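Local coordinates for protein threonine--tRNA ligase catalytic subunit (Aeropyrum pernix, PDB 3A32) that probably catalyses the ATP-dependent attachment of threonine to tRNA(Thr) as a zinc-dependent homodimeric class II synthetase that lacks a cis-editing domain, at residues Leu59-Thr73 and Lys129-Arg141. Residues are numbered along the deposited sequence; the frame is centred on the assembly and turned at random.
Sequences LAKFHARRGYYVVET and KLPLPFKVFEFGR
At one edge of the class II synthetase sheet, the short strand Y69-V70 pairs in parallel with the strand 134-143, while helix 48-65, just before it, packs over the F137 side of the sheet. The ladder alternates: Y69 N donates to K135 O, F137 N to Y69 O and V71 N to F137 O, the last 2.9 Å long. F137 illustrates how one aromatic side chain on a strand ties a helix to the sheet. A chi1 of 172° swings the F137 ring away from its own backbone N to lie face to face with the H63 imidazole, planes 8° apart and centroids 3.8 Å apart. That imidazole is fixed in rotation by ND1, which donates to L59 O (2.7 Å), and by NE2, bonded to R311. Y68 continues the layering: H63 CD2 lies over one face of its ring, K135 CE over the other, 3.8 Å from the centroid. K135 bends at chi3 (-35°) to deliver NZ to R66 O (2.7 Å), next to the Schellman motif that ends the helix at G67. On the opposite side of the sheet V136 CG2 meets V71 CG2 at 3.5 Å, near the zinc ligand H166. Farther on, the E138 carboxylate grips T73 twice: OE1 accepts from OG1 on its syn side (2.7 Å), and OE2 receives T73 N from above the carboxylate plane. E72 forms a salt bridge with R141 of the second subunit, placing this edge of the sheet and its preceding helix at the dimer interface of the class II catalytic fold.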
ATOM      1  N   LEU A  59       0.061   2.757   8.924  1.00  3.29           N
ATOM      2  CA  LEU A  59      -0.385   4.142   8.978  1.00  4.23           C
ATOM      3  C   LEU A  59      -1.810   4.295   8.484  1.00  4.57           C
ATOM      4  O   LEU A  59      -2.560   5.048   9.089  1.00  5.57           O
ATOM      5  CB  LEU A  59       0.563   5.087   8.198  1.00  4.43           C
ATOM      6  CG  LEU A  59       1.995   5.050   8.745  1.00  7.00           C
ATOM      7  CD1 LEU A  59       2.960   5.828   7.848  1.00  5.56           C
ATOM      8  CD2 LEU A  59       1.967   5.584  10.195  1.00  6.50           C
ATOM      9  N   ALA A  60      -2.180   3.589   7.404  1.00  3.75           N
ATOM     10  CA  ALA A  60      -3.548   3.576   6.911  1.00  4.37           C
ATOM     11  C   ALA A  60      -4.540   3.074   7.967  1.00  4.76           C
ATOM     12  O   ALA A  60      -5.523   3.748   8.267  1.00  4.71           O
ATOM     13  CB  ALA A  60      -3.677   2.747   5.589  1.00  3.62           C
ATOM     14  N   LYS A  61      -4.276   1.903   8.531  1.00  4.91           N
ATOM     15  CA  LYS A  61      -5.127   1.331   9.586  1.00  5.46           C
ATOM     16  C   LYS A  61      -5.173   2.155  10.860  1.00  6.01           C
ATOM     17  O   LYS A  61      -6.264   2.285  11.455  1.00  6.67           O
ATOM     18  CB  LYS A  61      -4.733  -0.131   9.891  1.00  5.38           C
ATOM     19  CG  LYS A  61      -4.943  -1.069   8.676  1.00  5.15           C
ATOM     20  CD  LYS A  61      -4.365  -2.468   8.868  1.00  4.28           C
ATOM     21  CE  LYS A  61      -4.723  -3.301   7.654  1.00  3.04           C
ATOM     22  NZ  LYS A  61      -4.195  -4.700   7.713  1.00  5.48           N
ATOM     23  N   PHE A  62      -4.020   2.699  11.283  1.00  5.91           N
ATOM     24  CA  PHE A  62      -3.975   3.645  12.421  1.00  5.89           C
ATOM     25  C   PHE A  62      -4.919   4.832  12.204  1.00  6.63           C
ATOM     26  O   PHE A  62      -5.716   5.179  13.084  1.00  6.00           O
ATOM     27  CB  PHE A  62      -2.562   4.156  12.711  1.00  5.21           C
ATOM     28  CG  PHE A  62      -2.521   5.254  13.781  1.00  6.76           C
ATOM     29  CD1 PHE A  62      -2.888   4.975  15.115  1.00  7.44           C
ATOM     30  CD2 PHE A  62      -2.122   6.552  13.457  1.00  6.14           C
ATOM     31  CE1 PHE A  62      -2.874   5.993  16.099  1.00  8.15           C
ATOM     32  CE2 PHE A  62      -2.109   7.577  14.412  1.00  9.41           C
ATOM     33  CZ  PHE A  62      -2.471   7.291  15.753  1.00  9.05           C
ATOM     34  N   HIS A  63      -4.859   5.418  11.000  1.00  6.08           N
ATOM     35  CA  HIS A  63      -5.734   6.515  10.670  1.00  6.08           C
ATOM     36  C   HIS A  63      -7.178   6.145  10.544  1.00  5.80           C
ATOM     37  O   HIS A  63      -8.041   6.862  11.052  1.00  6.48           O
ATOM     38  CB  HIS A  63      -5.195   7.268   9.469  1.00  5.04           C
ATOM     39  CG  HIS A  63      -4.000   8.103   9.821  1.00  5.83           C
ATOM     40  ND1 HIS A  63      -2.721   7.588   9.898  1.00  4.54           N
ATOM     41  CD2 HIS A  63      -3.903   9.405  10.170  1.00  3.41           C
ATOM     42  CE1 HIS A  63      -1.878   8.558  10.200  1.00  3.70           C
ATOM     43  NE2 HIS A  63      -2.574   9.659  10.427  1.00  3.47           N
ATOM     44  N   ALA A  64      -7.465   5.012   9.923  1.00  5.54           N
ATOM     45  CA  ALA A  64      -8.859   4.544   9.870  1.00  5.93           C
ATOM     46  C   ALA A  64      -9.504   4.326  11.291  1.00  6.64           C
ATOM     47  O   ALA A  64     -10.668   4.680  11.518  1.00  8.67           O
ATOM     48  CB  ALA A  64      -8.974   3.346   8.995  1.00  3.32           C
ATOM     49  N   ARG A  65      -8.732   3.822  12.252  1.00  6.72           N
ATOM     50  CA  ARG A  65      -9.187   3.613  13.626  1.00  6.85           C
ATOM     51  C   ARG A  65      -9.405   4.897  14.459  1.00  7.69           C
ATOM     52  O   ARG A  65     -10.146   4.885  15.445  1.00  8.08           O
ATOM     53  CB  ARG A  65      -8.153   2.729  14.334  1.00  5.91           C
ATOM     54  CG  ARG A  65      -8.284   1.296  13.863  1.00  9.63           C
ATOM     55  CD  ARG A  65      -7.050   0.476  14.016  1.00 17.80           C
ATOM     56  NE  ARG A  65      -6.589   0.351  15.402  1.00 24.32           N
ATOM     57  CZ  ARG A  65      -7.122  -0.456  16.325  1.00 27.75           C
ATOM     58  NH1 ARG A  65      -8.176  -1.225  16.029  1.00 27.65           N
ATOM     59  NH2 ARG A  65      -6.578  -0.489  17.552  1.00 28.77           N
ATOM     60  N   ARG A  66      -8.713   5.965  14.072  1.00  6.20           N
ATOM     61  CA  ARG A  66      -8.813   7.283  14.623  1.00  6.12           C
ATOM     62  C   ARG A  66      -9.861   8.156  13.897  1.00  6.33           C
ATOM     63  O   ARG A  66      -9.993   9.312  14.220  1.00  6.75           O
ATOM     64  CB  ARG A  66      -7.423   7.981  14.525  1.00  5.67           C
ATOM     65  CG  ARG A  66      -6.242   7.281  15.278  1.00  6.24           C
ATOM     66  CD  ARG A  66      -6.358   7.315  16.807  1.00  5.79           C
ATOM     67  NE  ARG A  66      -6.453   8.708  17.220  1.00 12.23           N
ATOM     68  CZ  ARG A  66      -6.327   9.187  18.472  1.00 13.65           C
ATOM     69  NH1 ARG A  66      -6.080   8.375  19.500  1.00 11.17           N
ATOM     70  NH2 ARG A  66      -6.434  10.508  18.675  1.00 12.77           N
ATOM     71  N   GLY A  67     -10.573   7.617  12.917  1.00  5.97           N
ATOM     72  CA  GLY A  67     -11.681   8.325  12.308  1.00  5.82           C
ATOM     73  C   GLY A  67     -11.412   9.002  10.974  1.00  6.42           C
ATOM     74  O   GLY A  67     -12.242   9.824  10.521  1.00  8.28           O
ATOM     75  N   TYR A  68     -10.274   8.700  10.352  1.00  5.69           N
ATOM     76  CA  TYR A  68      -9.954   9.247   9.042  1.00  5.22           C
ATOM     77  C   TYR A  68     -10.436   8.276   8.015  1.00  5.24           C
ATOM     78  O   TYR A  68     -10.312   7.088   8.166  1.00  4.42           O
ATOM     79  CB  TYR A  68      -8.436   9.411   8.811  1.00  5.00           C
ATOM     80  CG  TYR A  68      -7.719  10.435   9.678  1.00  5.58           C
ATOM     81  CD1 TYR A  68      -7.291  11.670   9.155  1.00  2.00           C
ATOM     82  CD2 TYR A  68      -7.413  10.134  11.036  1.00  7.18           C
ATOM     83  CE1 TYR A  68      -6.629  12.584   9.961  1.00  5.24           C
ATOM     84  CE2 TYR A  68      -6.752  11.045  11.856  1.00  3.04           C
ATOM     85  CZ  TYR A  68      -6.361  12.257  11.323  1.00  5.00           C
ATOM     86  OH  TYR A  68      -5.683  13.115  12.157  1.00  3.21           O
ATOM     87  N   TYR A  69     -10.951   8.803   6.931  1.00  6.40           N
ATOM     88  CA  TYR A  69     -11.191   7.999   5.770  1.00  6.82           C
ATOM     89  C   TYR A  69      -9.875   7.837   5.045  1.00  6.21           C
ATOM     90  O   TYR A  69      -9.195   8.823   4.789  1.00  6.35           O
ATOM     91  CB  TYR A  69     -12.124   8.733   4.884  1.00  6.63           C
ATOM     92  CG  TYR A  69     -13.429   9.089   5.505  1.00  7.96           C
ATOM     93  CD1 TYR A  69     -14.315   8.096   5.944  1.00  9.29           C
ATOM     94  CD2 TYR A  69     -13.843  10.440   5.578  1.00 10.09           C
ATOM     95  CE1 TYR A  69     -15.548   8.442   6.500  1.00 10.87           C
ATOM     96  CE2 TYR A  69     -15.068  10.781   6.114  1.00  9.88           C
ATOM     97  CZ  TYR A  69     -15.909   9.786   6.562  1.00  9.40           C
ATOM     98  OH  TYR A  69     -17.119  10.124   7.072  1.00 12.73           O
ATOM     99  N   VAL A  70      -9.514   6.599   4.715  1.00  5.77           N
ATOM    100  CA  VAL A  70      -8.307   6.396   3.923  1.00  4.73           C
ATOM    101  C   VAL A  70      -8.587   6.416   2.453  1.00  5.25           C
ATOM    102  O   VAL A  70      -9.605   5.871   1.997  1.00  5.40           O
ATOM    103  CB  VAL A  70      -7.475   5.173   4.365  1.00  5.16           C
ATOM    104  CG1 VAL A  70      -7.188   5.316   5.920  1.00  4.57           C
ATOM    105  CG2 VAL A  70      -8.140   3.880   4.004  1.00  3.17           C
ATOM    106  N   VAL A  71      -7.716   7.097   1.718  1.00  4.08           N
ATOM    107  CA  VAL A  71      -7.904   7.267   0.318  1.00  4.40           C
ATOM    108  C   VAL A  71      -6.588   7.119  -0.432  1.00  5.65           C
ATOM    109  O   VAL A  71      -5.485   7.093   0.149  1.00  6.64           O
ATOM    110  CB  VAL A  71      -8.622   8.613  -0.040  1.00  3.78           C
ATOM    111  CG1 VAL A  71      -9.969   8.717   0.705  1.00  2.55           C
ATOM    112  CG2 VAL A  71      -7.721   9.814   0.220  1.00  2.00           C
ATOM    113  N   GLU A  72      -6.726   6.945  -1.722  1.00  6.52           N
ATOM    114  CA  GLU A  72      -5.580   6.970  -2.633  1.00  9.44           C
ATOM    115  C   GLU A  72      -6.043   7.838  -3.814  1.00  8.22           C
ATOM    116  O   GLU A  72      -7.151   7.617  -4.366  1.00  7.95           O
ATOM    117  CB  GLU A  72      -5.165   5.552  -3.045  1.00  8.18           C
ATOM    118  CG  GLU A  72      -4.188   5.524  -4.239  1.00 15.73           C
ATOM    119  CD  GLU A  72      -3.482   4.154  -4.483  1.00 15.77           C
ATOM    120  OE1 GLU A  72      -3.787   3.186  -3.751  1.00 15.62           O
ATOM    121  OE2 GLU A  72      -2.572   4.079  -5.399  1.00 26.30           O
ATOM    122  N   THR A  73      -5.252   8.864  -4.141  1.00  7.34           N
ATOM    123  CA  THR A  73      -5.660   9.806  -5.203  1.00  5.56           C
ATOM    124  C   THR A  73      -4.672   9.705  -6.368  1.00  6.40           C
ATOM    125  O   THR A  73      -3.545   9.235  -6.173  1.00  5.86           O
ATOM    126  CB  THR A  73      -5.881  11.287  -4.665  1.00  5.53           C
ATOM    127  OG1 THR A  73      -4.660  11.825  -4.117  1.00  2.00           O
ATOM    128  CG2 THR A  73      -7.026  11.359  -3.597  1.00  2.00           C
ATOM    129  N   LYS A 129     -25.614  14.912   5.541  1.00 15.72           N
ATOM    130  CA  LYS A 129     -25.395  13.586   6.194  1.00 15.15           C
ATOM    131  C   LYS A 129     -23.916  13.277   6.418  1.00 14.21           C
ATOM    132  O   LYS A 129     -23.566  12.493   7.321  1.00 12.50           O
ATOM    133  CB  LYS A 129     -26.005  12.447   5.394  1.00 16.38           C
ATOM    134  CG  LYS A 129     -27.516  12.445   5.315  1.00 18.66           C
ATOM    135  CD  LYS A 129     -27.958  11.050   4.977  1.00 21.37           C
ATOM    136  CE  LYS A 129     -27.757  10.751   3.521  1.00 23.68           C
ATOM    137  NZ  LYS A 129     -28.268   9.353   3.314  1.00 28.70           N
ATOM    138  N   LEU A 130     -23.051  13.892   5.595  1.00 14.18           N
ATOM    139  CA  LEU A 130     -21.590  13.757   5.768  1.00 14.06           C
ATOM    140  C   LEU A 130     -21.237  14.409   7.103  1.00 14.54           C
ATOM    141  O   LEU A 130     -21.531  15.594   7.293  1.00 15.30           O
ATOM    142  CB  LEU A 130     -20.809  14.453   4.652  1.00 13.61           C
ATOM    143  CG  LEU A 130     -19.294  14.161   4.548  1.00 13.73           C
ATOM    144  CD1 LEU A 130     -18.983  12.694   4.164  1.00 13.70           C
ATOM    145  CD2 LEU A 130     -18.651  15.100   3.564  1.00 12.40           C
ATOM    146  N   PRO A 131     -20.642  13.642   8.035  1.00 13.90           N
ATOM    147  CA  PRO A 131     -20.303  14.239   9.320  1.00 13.97           C
ATOM    148  C   PRO A 131     -19.082  15.190   9.273  1.00 13.92           C
ATOM    149  O   PRO A 131     -18.176  15.044   8.438  1.00 14.19           O
ATOM    150  CB  PRO A 131     -20.015  13.021  10.217  1.00 13.61           C
ATOM    151  CG  PRO A 131     -20.226  11.808   9.381  1.00 12.27           C
ATOM    152  CD  PRO A 131     -20.226  12.230   7.960  1.00 13.71           C
ATOM    153  N   LEU A 132     -19.096  16.182  10.148  1.00 13.72           N
ATOM    154  CA  LEU A 132     -17.933  17.014  10.386  1.00 13.22           C
ATOM    155  C   LEU A 132     -17.529  16.813  11.849  1.00 13.52           C
ATOM    156  O   LEU A 132     -18.390  16.643  12.707  1.00 14.48           O
ATOM    157  CB  LEU A 132     -18.269  18.485  10.118  1.00 12.40           C
ATOM    158  CG  LEU A 132     -18.735  18.871   8.719  1.00 11.09           C
ATOM    159  CD1 LEU A 132     -19.066  20.368   8.613  1.00  5.32           C
ATOM    160  CD2 LEU A 132     -17.697  18.428   7.592  1.00 10.45           C
ATOM    161  N   PRO A 133     -16.226  16.871  12.154  1.00 13.40           N
ATOM    162  CA  PRO A 133     -15.138  17.112  11.178  1.00 13.02           C
ATOM    163  C   PRO A 133     -14.991  15.988  10.108  1.00 12.73           C
ATOM    164  O   PRO A 133     -15.274  14.798  10.367  1.00 12.53           O
ATOM    165  CB  PRO A 133     -13.867  17.247  12.048  1.00 12.80           C
ATOM    166  CG  PRO A 133     -14.257  16.835  13.438  1.00 12.36           C
ATOM    167  CD  PRO A 133     -15.756  16.763  13.551  1.00 13.07           C
ATOM    168  N   PHE A 134     -14.569  16.389   8.916  1.00 11.50           N
ATOM    169  CA  PHE A 134     -14.304  15.449   7.829  1.00 10.94           C
ATOM    170  C   PHE A 134     -12.798  15.304   7.772  1.00 11.05           C
ATOM    171  O   PHE A 134     -12.076  16.301   7.604  1.00 11.50           O
ATOM    172  CB  PHE A 134     -14.868  16.011   6.543  1.00  9.94           C
ATOM    173  CG  PHE A 134     -14.463  15.275   5.311  1.00 10.77           C
ATOM    174  CD1 PHE A 134     -15.237  14.244   4.826  1.00  7.07           C
ATOM    175  CD2 PHE A 134     -13.335  15.674   4.588  1.00  9.24           C
ATOM    176  CE1 PHE A 134     -14.864  13.562   3.653  1.00  7.75           C
ATOM    177  CE2 PHE A 134     -12.963  15.013   3.426  1.00  9.38           C
ATOM    178  CZ  PHE A 134     -13.727  13.970   2.945  1.00  8.52           C
ATOM    179  N   LYS A 135     -12.328  14.063   7.945  1.00  9.89           N
ATOM    180  CA  LYS A 135     -10.908  13.766   8.041  1.00  7.92           C
ATOM    181  C   LYS A 135     -10.589  12.731   7.031  1.00  7.23           C
ATOM    182  O   LYS A 135     -11.236  11.678   7.005  1.00  7.32           O
ATOM    183  CB  LYS A 135     -10.549  13.260   9.449  1.00  7.66           C
ATOM    184  CG  LYS A 135     -11.134  14.142  10.575  1.00  7.16           C
ATOM    185  CD  LYS A 135     -10.603  13.832  11.967  1.00  8.68           C
ATOM    186  CE  LYS A 135     -10.327  12.331  12.185  1.00 13.62           C
ATOM    187  NZ  LYS A 135     -10.297  11.980  13.658  1.00 15.36           N
ATOM    188  N   VAL A 136      -9.598  13.038   6.182  1.00  7.02           N
ATOM    189  CA  VAL A 136      -9.180  12.167   5.079  1.00  6.43           C
ATOM    190  C   VAL A 136      -7.628  11.960   5.147  1.00  6.62           C
ATOM    191  O   VAL A 136      -6.879  12.955   5.200  1.00  6.59           O
ATOM    192  CB  VAL A 136      -9.674  12.742   3.720  1.00  6.49           C
ATOM    193  CG1 VAL A 136      -9.126  14.184   3.438  1.00  6.15           C
ATOM    194  CG2 VAL A 136      -9.367  11.847   2.596  1.00  5.98           C
ATOM    195  N   PHE A 137      -7.184  10.696   5.140  1.00  4.63           N
ATOM    196  CA  PHE A 137      -5.771  10.320   5.236  1.00  4.71           C
ATOM    197  C   PHE A 137      -5.283   9.651   3.938  1.00  4.43           C
ATOM    198  O   PHE A 137      -6.002   8.845   3.363  1.00  4.84           O
ATOM    199  CB  PHE A 137      -5.519   9.308   6.374  1.00  3.70           C
ATOM    200  CG  PHE A 137      -4.111   8.763   6.373  1.00  4.10           C
ATOM    201  CD1 PHE A 137      -3.049   9.545   6.834  1.00  3.16           C
ATOM    202  CD2 PHE A 137      -3.831   7.495   5.866  1.00  6.47           C
ATOM    203  CE1 PHE A 137      -1.771   9.084   6.806  1.00  2.62           C
ATOM    204  CE2 PHE A 137      -2.527   7.017   5.859  1.00  4.47           C
ATOM    205  CZ  PHE A 137      -1.497   7.802   6.317  1.00  2.18           C
ATOM    206  N   GLU A 138      -4.055   9.935   3.520  1.00  3.47           N
ATOM    207  CA  GLU A 138      -3.467   9.240   2.354  1.00  4.16           C
ATOM    208  C   GLU A 138      -1.976   9.038   2.551  1.00  4.35           C
ATOM    209  O   GLU A 138      -1.301   9.984   2.949  1.00  2.26           O
ATOM    210  CB  GLU A 138      -3.713   9.978   1.020  1.00  3.30           C
ATOM    211  CG  GLU A 138      -3.014   9.316  -0.147  1.00  2.00           C
ATOM    212  CD  GLU A 138      -3.433   9.842  -1.517  1.00  4.88           C
ATOM    213  OE1 GLU A 138      -4.221  10.831  -1.617  1.00  6.05           O
ATOM    214  OE2 GLU A 138      -2.945   9.272  -2.517  1.00  2.53           O
ATOM    215  N   PHE A 139      -1.504   7.799   2.334  1.00  4.95           N
ATOM    216  CA  PHE A 139      -0.073   7.470   2.184  1.00  5.72           C
ATOM    217  C   PHE A 139       0.255   7.942   0.767  1.00  6.66           C
ATOM    218  O   PHE A 139       0.080   7.201  -0.217  1.00  5.98           O
ATOM    219  CB  PHE A 139       0.101   5.943   2.313  1.00  5.79           C
ATOM    220  CG  PHE A 139       1.547   5.475   2.444  1.00  7.18           C
ATOM    221  CD1 PHE A 139       2.253   5.641   3.634  1.00  8.08           C
ATOM    222  CD2 PHE A 139       2.183   4.832   1.384  1.00  7.21           C
ATOM    223  CE1 PHE A 139       3.601   5.209   3.743  1.00  9.14           C
ATOM    224  CE2 PHE A 139       3.494   4.368   1.496  1.00  4.48           C
ATOM    225  CZ  PHE A 139       4.205   4.555   2.683  1.00  7.73           C
ATOM    226  N   GLY A 140       0.657   9.201   0.630  1.00  6.89           N
ATOM    227  CA  GLY A 140       0.574   9.837  -0.707  1.00  7.32           C
ATOM    228  C   GLY A 140       1.916   9.997  -1.371  1.00  7.30           C
ATOM    229  O   GLY A 140       2.907  10.212  -0.683  1.00  8.87           O
ATOM    230  N   ARG A 141       1.958   9.932  -2.695  1.00  7.45           N
ATOM    231  CA  ARG A 141       3.244   9.988  -3.462  1.00  6.65           C
ATOM    232  C   ARG A 141       3.302  11.257  -4.302  1.00  6.34           C
ATOM    233  O   ARG A 141       2.468  11.447  -5.189  1.00  5.79           O
ATOM    234  CB  ARG A 141       3.387   8.771  -4.363  1.00  6.74           C
ATOM    235  CG  ARG A 141       3.404   7.478  -3.565  1.00  6.59           C
ATOM    236  CD  ARG A 141       3.001   6.284  -4.391  1.00 13.27           C
ATOM    237  NE  ARG A 141       3.374   5.082  -3.647  1.00 16.90           N
ATOM    238  CZ  ARG A 141       2.522   4.437  -2.869  1.00 14.34           C
ATOM    239  NH1 ARG A 141       1.264   4.858  -2.795  1.00 16.71           N
ATOM    240  NH2 ARG A 141       2.929   3.400  -2.183  1.00  9.89           N
TER
HETATM  241  O   HOH W   1     -14.114  12.046   9.042  1.00 12.84           O
HETATM  242  O   HOH W   2     -14.406  11.834  11.964  1.00 24.42           O
HETATM  243  O   HOH W   3      -7.730  13.079  14.554  1.00 16.57           O
HETATM  244  O   HOH W   4     -16.704  12.708   7.942  1.00 16.30           O